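Local coordinates for protein mannosephosphate isomerase, putative (PDB 1ZX5) that probably catalyses the interconversion of D-mannose 6-phosphate and D-fructose 6-phosphate as a zinc-dependent isomerase of the type 1 family, at residues 96-101 with 152-157; 131-136 with 173-178; 137-142 with 208-213. All blocks are in the same frame, centred on the assembly; numbering follows the deposited sequence.

Contact 1 of 3, residues 96-101 with 152-157; sequences TQVHVH and DFKTLL. With LFR (beta-L-fructofuranose), chain B; ACY (acetic acid), chain I.
Phe-153, Lys-154 and Leu-157 meet Thr-96, Gln-97 and Val-98 without a direct hydrogen bond; the polar link runs through the bound beta-L-fructofuranose. At the start of residues 152-157, Asp-152 OD1 lies beside the sugar and forms a salt bridge with Lys-154 NZ at 2.9 Å, met on the syn side but 30° out of the carboxylate plane. The carbonyl O of Asp-152 accepts from both Thr-155 OG1 and Thr-155 N, which closes the first turn of the 3-10 segment. Phe-153 comes next and touches Val-98 mainly through CB, while its ring comes near Gln-97 OE1: Val-98 CG2 lies 3.7 Å from Phe-153 CB, the two side chains crossing at about a right angle. At the edge of the ring sits LFR O1, which donates to Gln-97 OE1 over 2.7 Å. Gln-97 OE1 also accepts in plane, on a lone pair, from Val-98 N at 2.9 Å, which should restrain the rotation of the amide. Lys-154 bends at chi3 (-53°) and chi4 (-55°), and the folded chain delivers NZ to the sugar, where Lys-154 NZ donates to LFR O2 at 3.1 Å. LFR O2 in turn donates to Thr-96 O, also at 3.1 Å, so O2 is gripped from both segments. Leu-157 finishes the apolar part, Leu-157 CD1 reaching Val-98 CG2 tip to tip at 3.9 Å. The two segments together hold the sugar, with a further bond from Asp-150. Phe-153 backs onto Lys-145 and Leu-146 of helix 139-146, Lys-154 and Thr-96 both touch Ala-177 of strand 176-179, and Leu-157 leads into strand 157-161.

Contact 2 of 3, residues 131-136 with 173-178; sequences AGFKED and GIPHAG
Ala-131 and His-176 face each other as an antiparallel non-hydrogen-bonded pair, their CA atoms 4.3 Å apart and their side chains on the same face of the sheet. One residue on, Gly-132 N donates to Pro-175 O at 2.9 Å with 172° at the hydrogen. Ala-131 CA makes a CA-H...O contact with Pro-175 O at 3.4 Å. The chain turns a corner at Gly-132 (phi 82°), and no further bridge follows. Phe-133, just past the corner, offers one face of its ring to Pro-175 CG, which stands 4.0 Å from the centroid and 17° off the normal, a CH-pi contact displaced toward the rim. Ile-174 packs against the backbone of the turn, with Ile-174 CG2 3.5 Å from Gly-132 N. His-176 sends its ring away from Ala-131, and His-176 ND1 donates to Ile-174 O at 3.2 Å with that oxygen in the ring plane, which should help fix the imidazole's rotation. His-176 NE2 hydrogen-bonds a glycerol, probably from the crystallisation liquor, and the ring meets those of His-99 and His-101: a histidine cluster beside a small antiparallel sheet, consistent with the metal-site region of a cupin fold.

Contact 3 of 3, residues 137-142 with 208-213; sequences VKIEEL and LNTKKV
Val-137 and Thr-210 meet around flat backbone groups, there being no aromatic ring in either segment. Val-137 N approaches Thr-210 O almost head-on to the carbonyl and makes the one hydrogen bond between the segments, 3.0 Å long and nearly straight at 164°. Beside this bond Val-137 CG2 comes to 3.6 Å from Thr-210 O, so one oxygen has both an N-H and a methyl against it. In return, Thr-210 CB approaches Val-137 O at 3.5 Å. The other flat group is the Asn-209 carboxamide, turned back on its own segment; Asn-209 OD1 accepts from Lys-211 N at 3.0 Å, with the donor tilted 30° out of the amide plane. This is an Asx turn, and it shapes the chain around Thr-210. On the opposing segment, Lys-138 occupies the N-cap position of helix 139-146, and its carbonyl O accepts from Leu-142 N in the first turn. The contact therefore joins the start of that helix to the loop that follows helix 201-207. Apolar tips do the rest. With chi1 of 52°, Thr-210 holds OG1 between its backbone N and carbonyl carbon, while its methyl is turned to the helix: Thr-210 CG2 lies 3.9 Å from Ile-139 CG1, the side chains crossing at about a right angle. Leu-208 CD2 meets Leu-142 CD1 tip to tip at 3.7 Å. The same methyl, Leu-208 CD2, is 4.1 Å from Ile-139 CD1, where the two side chains cross obliquely. Trp-201 touches both Ile-139 and Leu-142, and Lys-205 adds to the cover over Ile-139.

Contacts 1 and 2 are largely buried, with centres about 7 Å apart, whereas contact 3 lies at the surface, its centre about 26 Å from the chain centre. Contact 1 joins its segments by apolar contacts round Val-98 and by hydrogen bonds to a shared sugar; contact 2 has a single beta bridge, one backbone bond and a CH-pi contact; contact 3 combines a single backbone bond with aliphatic tips. Residues 131-136 run directly into 137-142, so contacts 2 and 3 share a continuous piece of chain. Cross-bonds also join them: Gly-173 O to Asn-209 N and Asp-136 OD1 to Lys-212 N. Lys-134 NZ reaches Thr-155 O between contacts 1 and 2, while Leu-156 packs on Leu-142 between contacts 1 and 3.

Contact 1 of 3, residues 96-101 with 152-157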
loop_
_atom_site.group_PDB
_atom_site.type_symbol
_atom_site.label_atom_id
_atom_site.label_comp_id
_atom_site.label_asym_id
_atom_site.label_seq_id
_atom_site.Cartn_x
_atom_site.Cartn_y
_atom_site.Cartn_z
ATOM N N THR A 96 -13.622 2.304 8.849
ATOM C CA THR A 96 -12.537 3.007 9.527
ATOM C C THR A 96 -13.008 4.445 9.808
ATOM O O THR A 96 -13.911 4.941 9.134
ATOM C CB THR A 96 -11.228 2.966 8.691
ATOM O OG1 THR A 96 -11.452 3.513 7.380
ATOM C CG2 THR A 96 -10.704 1.500 8.543
ATOM N N GLN A 97 -12.430 5.091 10.821
ATOM C CA GLN A 97 -12.666 6.506 11.054
ATOM C C GLN A 97 -11.926 7.321 9.989
ATOM O O GLN A 97 -10.903 6.873 9.442
ATOM C CB GLN A 97 -12.249 6.908 12.482
ATOM C CG GLN A 97 -12.369 8.419 12.843
ATOM C CD GLN A 97 -13.797 9.000 12.766
ATOM O OE1 GLN A 97 -14.265 9.412 11.699
ATOM N NE2 GLN A 97 -14.467 9.068 13.911
ATOM N N VAL A 98 -12.464 8.499 9.678
ATOM C CA VAL A 98 -11.813 9.411 8.749
ATOM C C VAL A 98 -10.455 9.841 9.313
ATOM O O VAL A 98 -10.319 10.148 10.495
ATOM C CB VAL A 98 -12.695 10.652 8.433
ATOM C CG1 VAL A 98 -11.955 11.624 7.523
ATOM C CG2 VAL A 98 -14.022 10.219 7.773
ATOM N N HIS A 99 -9.449 9.817 8.453
ATOM C CA HIS A 99 -8.111 10.228 8.827
ATOM C C HIS A 99 -7.453 10.930 7.643
ATOM O O HIS A 99 -8.028 10.997 6.556
ATOM C CB HIS A 99 -7.285 9.035 9.338
ATOM C CG HIS A 99 -7.307 7.839 8.436
ATOM N ND1 HIS A 99 -8.425 7.042 8.274
ATOM C CD2 HIS A 99 -6.333 7.276 7.680
ATOM C CE1 HIS A 99 -8.150 6.063 7.432
ATOM N NE2 HIS A 99 -6.887 6.178 7.059
ATOM N N VAL A 100 -6.262 11.465 7.875
ATOM C CA VAL A 100 -5.563 12.296 6.924
ATOM C C VAL A 100 -4.062 12.149 7.183
ATOM O O VAL A 100 -3.635 11.953 8.320
ATOM C CB VAL A 100 -6.034 13.814 7.025
ATOM C CG1 VAL A 100 -5.810 14.398 8.423
ATOM C CG2 VAL A 100 -5.363 14.694 5.955
ATOM N N HIS A 101 -3.275 12.234 6.116
ATOM C CA HIS A 101 -1.824 12.130 6.194
ATOM C C HIS A 101 -1.171 13.492 5.969
ATOM O O HIS A 101 -1.659 14.282 5.157
ATOM C CB HIS A 101 -1.307 11.160 5.135
ATOM C CG HIS A 101 -1.875 9.781 5.252
ATOM N ND1 HIS A 101 -1.812 9.044 6.416
ATOM C CD2 HIS A 101 -2.496 8.993 4.342
ATOM C CE1 HIS A 101 -2.388 7.871 6.226
ATOM N NE2 HIS A 101 -2.805 7.813 4.975
ATOM N N ASP A 152 -20.987 10.773 11.828
ATOM C CA ASP A 152 -20.412 10.045 10.709
ATOM C C ASP A 152 -19.733 11.038 9.768
ATOM O O ASP A 152 -20.377 11.611 8.890
ATOM C CB ASP A 152 -21.494 9.222 9.984
ATOM C CG ASP A 152 -20.922 8.280 8.921
ATOM O OD1 ASP A 152 -19.692 8.237 8.723
ATOM O OD2 ASP A 152 -21.715 7.567 8.277
ATOM N N PHE A 153 -18.435 11.254 9.972
ATOM C CA PHE A 153 -17.662 12.177 9.130
ATOM C C PHE A 153 -17.545 11.732 7.671
ATOM O O PHE A 153 -17.298 12.561 6.787
ATOM C CB PHE A 153 -16.266 12.414 9.714
ATOM C CG PHE A 153 -16.258 13.289 10.939
ATOM C CD1 PHE A 153 -16.337 14.676 10.820
ATOM C CD2 PHE A 153 -16.182 12.724 12.205
ATOM C CE1 PHE A 153 -16.332 15.492 11.944
ATOM C CE2 PHE A 153 -16.172 13.525 13.339
ATOM C CZ PHE A 153 -16.247 14.921 13.209
ATOM N N LYS A 154 -17.710 10.428 7.426
ATOM C CA LYS A 154 -17.701 9.883 6.066
ATOM C C LYS A 154 -18.820 10.475 5.193
ATOM O O LYS A 154 -18.676 10.521 3.974
ATOM C CB LYS A 154 -17.788 8.353 6.067
ATOM C CG LYS A 154 -16.766 7.634 6.950
ATOM C CD LYS A 154 -16.666 6.125 6.648
ATOM C CE LYS A 154 -18.029 5.408 6.691
ATOM N NZ LYS A 154 -18.764 5.601 7.962
ATOM N N THR A 155 -19.914 10.935 5.817
ATOM C CA THR A 155 -21.005 11.616 5.094
ATOM C C THR A 155 -20.561 12.934 4.437
ATOM O O THR A 155 -21.266 13.468 3.588
ATOM C CB THR A 155 -22.256 11.904 5.980
ATOM O OG1 THR A 155 -21.896 12.739 7.084
ATOM C CG2 THR A 155 -22.902 10.615 6.494
ATOM N N LEU A 156 -19.391 13.445 4.821
ATOM C CA LEU A 156 -18.881 14.713 4.287
ATOM C C LEU A 156 -17.919 14.503 3.111
ATOM O O LEU A 156 -17.465 15.467 2.490
ATOM C CB LEU A 156 -18.207 15.520 5.401
ATOM C CG LEU A 156 -19.039 15.801 6.659
ATOM C CD1 LEU A 156 -18.241 16.579 7.682
ATOM C CD2 LEU A 156 -20.339 16.570 6.331
ATOM N N LEU A 157 -17.634 13.240 2.798
ATOM C CA LEU A 157 -16.614 12.889 1.812
ATOM C C LEU A 157 -17.213 12.339 0.515
ATOM O O LEU A 157 -18.332 11.815 0.520
ATOM C CB LEU A 157 -15.636 11.847 2.397
ATOM C CG LEU A 157 -14.920 12.107 3.730
ATOM C CD1 LEU A 157 -13.886 11.019 3.983
ATOM C CD2 LEU A 157 -14.269 13.473 3.766
HETATM C C1 LFR B . -17.220 7.833 11.639
HETATM C C2 LFR B . -17.199 6.303 11.464
HETATM C C3 LFR B . -16.374 5.652 12.580
HETATM C C4 LFR B . -17.320 4.801 13.398
HETATM C C5 LFR B . -18.694 4.948 12.751
HETATM C C6 LFR B . -19.261 3.593 12.327
HETATM O O1 LFR B . -16.572 8.555 10.580
HETATM O O2 LFR B . -16.682 5.903 10.174
HETATM O O3 LFR B . -15.363 4.787 12.074
HETATM O O4 LFR B . -17.317 5.304 14.736
HETATM O O5 LFR B . -18.551 5.827 11.619
HETATM O O6 LFR B . -20.686 3.615 12.141
HETATM C C ACY I . -8.690 2.604 4.790
HETATM O O ACY I . -9.065 3.250 5.806
HETATM O OXT ACY I . -7.499 2.414 4.490
HETATM C CH3 ACY I . -9.703 2.004 3.858
#

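Contact 2 of 3, residues 131-136 with 173-178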
loop_
_atom_site.group_PDB
_atom_site.type_symbol
_atom_site.label_atom_id
_atom_site.label_comp_id
_atom_site.label_asym_id
_atom_site.label_seq_id
_atom_site.Cartn_x
_atom_site.Cartn_y
_atom_site.Cartn_z
ATOM N N ALA A 131 -13.034 9.618 -0.002
ATOM C CA ALA A 131 -11.828 10.417 -0.227
ATOM C C ALA A 131 -12.135 11.839 -0.696
ATOM O O ALA A 131 -12.760 12.031 -1.749
ATOM C CB ALA A 131 -10.878 9.702 -1.228
ATOM N N GLY A 132 -11.686 12.820 0.092
ATOM C CA GLY A 132 -11.843 14.244 -0.207
ATOM C C GLY A 132 -13.212 14.765 0.198
ATOM O O GLY A 132 -14.209 14.051 0.070
ATOM N N PHE A 133 -13.270 15.997 0.704
ATOM C CA PHE A 133 -14.561 16.603 1.031
ATOM C C PHE A 133 -15.361 16.816 -0.242
ATOM O O PHE A 133 -14.808 17.210 -1.275
ATOM C CB PHE A 133 -14.396 17.920 1.792
ATOM C CG PHE A 133 -13.964 17.744 3.214
ATOM C CD1 PHE A 133 -14.767 17.054 4.122
ATOM C CD2 PHE A 133 -12.739 18.252 3.651
ATOM C CE1 PHE A 133 -14.352 16.881 5.447
ATOM C CE2 PHE A 133 -12.318 18.076 4.967
ATOM C CZ PHE A 133 -13.125 17.393 5.865
ATOM N N LYS A 134 -16.659 16.530 -0.178
ATOM C CA LYS A 134 -17.520 16.752 -1.338
ATOM C C LYS A 134 -17.963 18.217 -1.470
ATOM O O LYS A 134 -18.361 18.646 -2.545
ATOM C CB LYS A 134 -18.698 15.766 -1.374
ATOM C CG LYS A 134 -19.701 15.901 -0.248
ATOM C CD LYS A 134 -20.546 14.648 -0.167
ATOM C CE LYS A 134 -21.719 14.850 0.781
ATOM N NZ LYS A 134 -22.380 13.536 1.061
ATOM N N GLU A 135 -17.870 18.974 -0.377
ATOM C CA GLU A 135 -18.042 20.429 -0.401
ATOM C C GLU A 135 -17.001 21.069 0.516
ATOM O O GLU A 135 -16.444 20.392 1.376
ATOM C CB GLU A 135 -19.455 20.839 0.057
ATOM C CG GLU A 135 -20.623 20.356 -0.843
ATOM C CD GLU A 135 -20.587 20.896 -2.291
ATOM O OE1 GLU A 135 -20.182 22.068 -2.507
ATOM O OE2 GLU A 135 -20.981 20.144 -3.217
ATOM N N ASP A 136 -16.741 22.365 0.327
ATOM C CA ASP A 136 -15.931 23.152 1.265
ATOM C C ASP A 136 -16.483 23.019 2.686
ATOM O O ASP A 136 -17.696 23.022 2.891
ATOM C CB ASP A 136 -15.929 24.632 0.878
ATOM C CG ASP A 136 -15.100 24.933 -0.368
ATOM O OD1 ASP A 136 -14.524 24.011 -0.984
ATOM O OD2 ASP A 136 -15.026 26.125 -0.734
ATOM N N GLY A 173 -3.049 15.592 3.041
ATOM C CA GLY A 173 -4.115 16.554 3.301
ATOM C C GLY A 173 -5.516 16.071 2.958
ATOM O O GLY A 173 -6.498 16.639 3.443
ATOM N N ILE A 174 -5.613 15.030 2.130
ATOM C CA ILE A 174 -6.913 14.471 1.709
ATOM C C ILE A 174 -7.493 13.532 2.774
ATOM O O ILE A 174 -6.884 12.515 3.092
ATOM C CB ILE A 174 -6.824 13.721 0.338
ATOM C CG1 ILE A 174 -6.273 14.633 -0.775
ATOM C CG2 ILE A 174 -8.181 13.125 -0.060
ATOM C CD1 ILE A 174 -7.142 15.831 -1.105
ATOM N N PRO A 175 -8.676 13.870 3.321
ATOM C CA PRO A 175 -9.360 13.010 4.292
ATOM C C PRO A 175 -9.911 11.758 3.597
ATOM O O PRO A 175 -10.379 11.836 2.445
ATOM C CB PRO A 175 -10.504 13.889 4.797
ATOM C CG PRO A 175 -10.791 14.812 3.641
ATOM C CD PRO A 175 -9.454 15.087 3.015
ATOM N N HIS A 176 -9.849 10.614 4.276
ATOM C CA HIS A 176 -10.259 9.373 3.654
ATOM C C HIS A 176 -10.611 8.306 4.685
ATOM O O HIS A 176 -10.281 8.435 5.864
ATOM C CB HIS A 176 -9.177 8.874 2.672
ATOM C CG HIS A 176 -7.890 8.487 3.338
ATOM N ND1 HIS A 176 -6.935 9.409 3.716
ATOM C CD2 HIS A 176 -7.405 7.276 3.695
ATOM C CE1 HIS A 176 -5.919 8.781 4.280
ATOM N NE2 HIS A 176 -6.180 7.487 4.282
ATOM N N ALA A 177 -11.305 7.271 4.207
ATOM C CA ALA A 177 -11.777 6.144 4.995
ATOM C C ALA A 177 -12.261 5.065 4.018
ATOM O O ALA A 177 -12.319 5.282 2.792
ATOM C CB ALA A 177 -12.917 6.568 5.939
ATOM N N GLY A 178 -12.613 3.907 4.567
ATOM C CA GLY A 178 -13.145 2.802 3.781
ATOM C C GLY A 178 -14.132 2.007 4.606
ATOM O O GLY A 178 -14.140 2.107 5.830
#

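Contact 3 of 3, residues 137-142 with 208-213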
loop_
_atom_site.group_PDB
_atom_site.type_symbol
_atom_site.label_atom_id
_atom_site.label_comp_id
_atom_site.label_asym_id
_atom_site.label_seq_id
_atom_site.Cartn_x
_atom_site.Cartn_y
_atom_site.Cartn_z
ATOM N N VAL A 137 -15.592 22.879 3.660
ATOM C CA VAL A 137 -15.992 22.814 5.069
ATOM C C VAL A 137 -15.164 23.802 5.882
ATOM O O VAL A 137 -14.086 24.219 5.457
ATOM C CB VAL A 137 -15.866 21.365 5.684
ATOM C CG1 VAL A 137 -16.794 20.382 4.981
ATOM C CG2 VAL A 137 -14.423 20.868 5.670
ATOM N N LYS A 138 -15.679 24.183 7.045
ATOM C CA LYS A 138 -14.938 25.024 7.971
ATOM C C LYS A 138 -14.429 24.169 9.132
ATOM O O LYS A 138 -15.185 23.394 9.712
ATOM C CB LYS A 138 -15.820 26.164 8.491
ATOM C CG LYS A 138 -16.387 27.086 7.409
ATOM C CD LYS A 138 -17.109 28.268 8.050
ATOM C CE LYS A 138 -18.155 28.889 7.118
ATOM N NZ LYS A 138 -17.564 29.871 6.155
ATOM N N ILE A 139 -13.147 24.311 9.460
ATOM C CA ILE A 139 -12.550 23.605 10.598
ATOM C C ILE A 139 -13.422 23.681 11.858
ATOM O O ILE A 139 -13.639 22.667 12.520
ATOM C CB ILE A 139 -11.092 24.090 10.883
ATOM C CG1 ILE A 139 -10.078 23.220 10.137
ATOM C CG2 ILE A 139 -10.766 24.050 12.380
ATOM C CD1 ILE A 139 -10.026 21.742 10.576
ATOM N N GLU A 140 -13.924 24.880 12.159
ATOM C CA GLU A 140 -14.741 25.138 13.349
ATOM C C GLU A 140 -16.022 24.314 13.359
ATOM O O GLU A 140 -16.453 23.849 14.414
ATOM C CB GLU A 140 -15.111 26.629 13.465
ATOM C CG GLU A 140 -13.932 27.601 13.485
ATOM C CD GLU A 140 -13.349 27.893 12.092
ATOM O OE1 GLU A 140 -14.064 27.713 11.070
ATOM O OE2 GLU A 140 -12.164 28.308 12.029
ATOM N N GLU A 141 -16.636 24.157 12.190
ATOM C CA GLU A 141 -17.864 23.383 12.077
ATOM C C GLU A 141 -17.617 21.870 12.198
ATOM O O GLU A 141 -18.466 21.150 12.725
ATOM C CB GLU A 141 -18.638 23.767 10.808
ATOM C CG GLU A 141 -19.382 25.114 10.975
ATOM C CD GLU A 141 -19.824 25.766 9.660
ATOM O OE1 GLU A 141 -19.777 25.101 8.598
ATOM O OE2 GLU A 141 -20.224 26.960 9.700
ATOM N N LEU A 142 -16.453 21.404 11.735
ATOM C CA LEU A 142 -16.020 20.020 11.958
ATOM C C LEU A 142 -15.825 19.742 13.451
ATOM O O LEU A 142 -16.213 18.685 13.941
ATOM C CB LEU A 142 -14.722 19.713 11.202
ATOM C CG LEU A 142 -14.710 19.707 9.675
ATOM C CD1 LEU A 142 -13.306 19.439 9.180
ATOM C CD2 LEU A 142 -15.668 18.678 9.119
ATOM N N LEU A 208 -5.062 19.219 7.271
ATOM C CA LEU A 208 -6.297 18.886 6.559
ATOM C C LEU A 208 -6.631 19.856 5.418
ATOM O O LEU A 208 -6.667 21.082 5.613
ATOM C CB LEU A 208 -7.479 18.783 7.532
ATOM C CG LEU A 208 -8.841 18.425 6.923
ATOM C CD1 LEU A 208 -8.819 17.019 6.300
ATOM C CD2 LEU A 208 -9.957 18.573 7.959
ATOM N N ASN A 209 -6.862 19.288 4.233
ATOM C CA ASN A 209 -7.441 20.030 3.109
ATOM C C ASN A 209 -8.955 20.135 3.322
ATOM O O ASN A 209 -9.681 19.141 3.221
ATOM C CB ASN A 209 -7.104 19.325 1.785
ATOM C CG ASN A 209 -7.523 20.126 0.540
ATOM O OD1 ASN A 209 -8.264 21.109 0.619
ATOM N ND2 ASN A 209 -7.054 19.682 -0.619
ATOM N N THR A 210 -9.419 21.339 3.635
ATOM C CA THR A 210 -10.834 21.583 3.917
ATOM C C THR A 210 -11.643 21.975 2.676
ATOM O O THR A 210 -12.854 22.205 2.777
ATOM C CB THR A 210 -11.014 22.670 4.997
ATOM O OG1 THR A 210 -10.261 23.837 4.636
ATOM C CG2 THR A 210 -10.559 22.147 6.378
ATOM N N LYS A 211 -10.982 22.034 1.514
ATOM C CA LYS A 211 -11.652 22.366 0.253
ATOM C C LYS A 211 -12.317 21.157 -0.390
ATOM O O LYS A 211 -11.888 20.015 -0.203
ATOM C CB LYS A 211 -10.675 22.976 -0.770
ATOM C CG LYS A 211 -9.955 24.233 -0.338
ATOM C CD LYS A 211 -10.915 25.270 0.230
ATOM C CE LYS A 211 -10.192 26.225 1.171
ATOM N NZ LYS A 211 -11.150 27.105 1.900
ATOM N N LYS A 212 -13.358 21.436 -1.171
ATOM C CA LYS A 212 -13.982 20.461 -2.048
ATOM C C LYS A 212 -12.934 19.820 -2.953
ATOM O O LYS A 212 -12.079 20.502 -3.523
ATOM C CB LYS A 212 -15.068 21.137 -2.893
ATOM C CG LYS A 212 -15.825 20.191 -3.812
ATOM C CD LYS A 212 -16.869 20.934 -4.648
ATOM C CE LYS A 212 -17.535 19.965 -5.629
ATOM N NZ LYS A 212 -18.441 20.679 -6.584
ATOM N N VAL A 213 -12.989 18.498 -3.052
ATOM C CA VAL A 213 -12.113 17.763 -3.951
ATOM C C VAL A 213 -12.993 17.086 -4.994
ATOM O O VAL A 213 -13.978 16.425 -4.653
ATOM C CB VAL A 213 -11.226 16.750 -3.172
ATOM C CG1 VAL A 213 -10.517 15.794 -4.107
ATOM C CG2 VAL A 213 -10.209 17.495 -2.323
#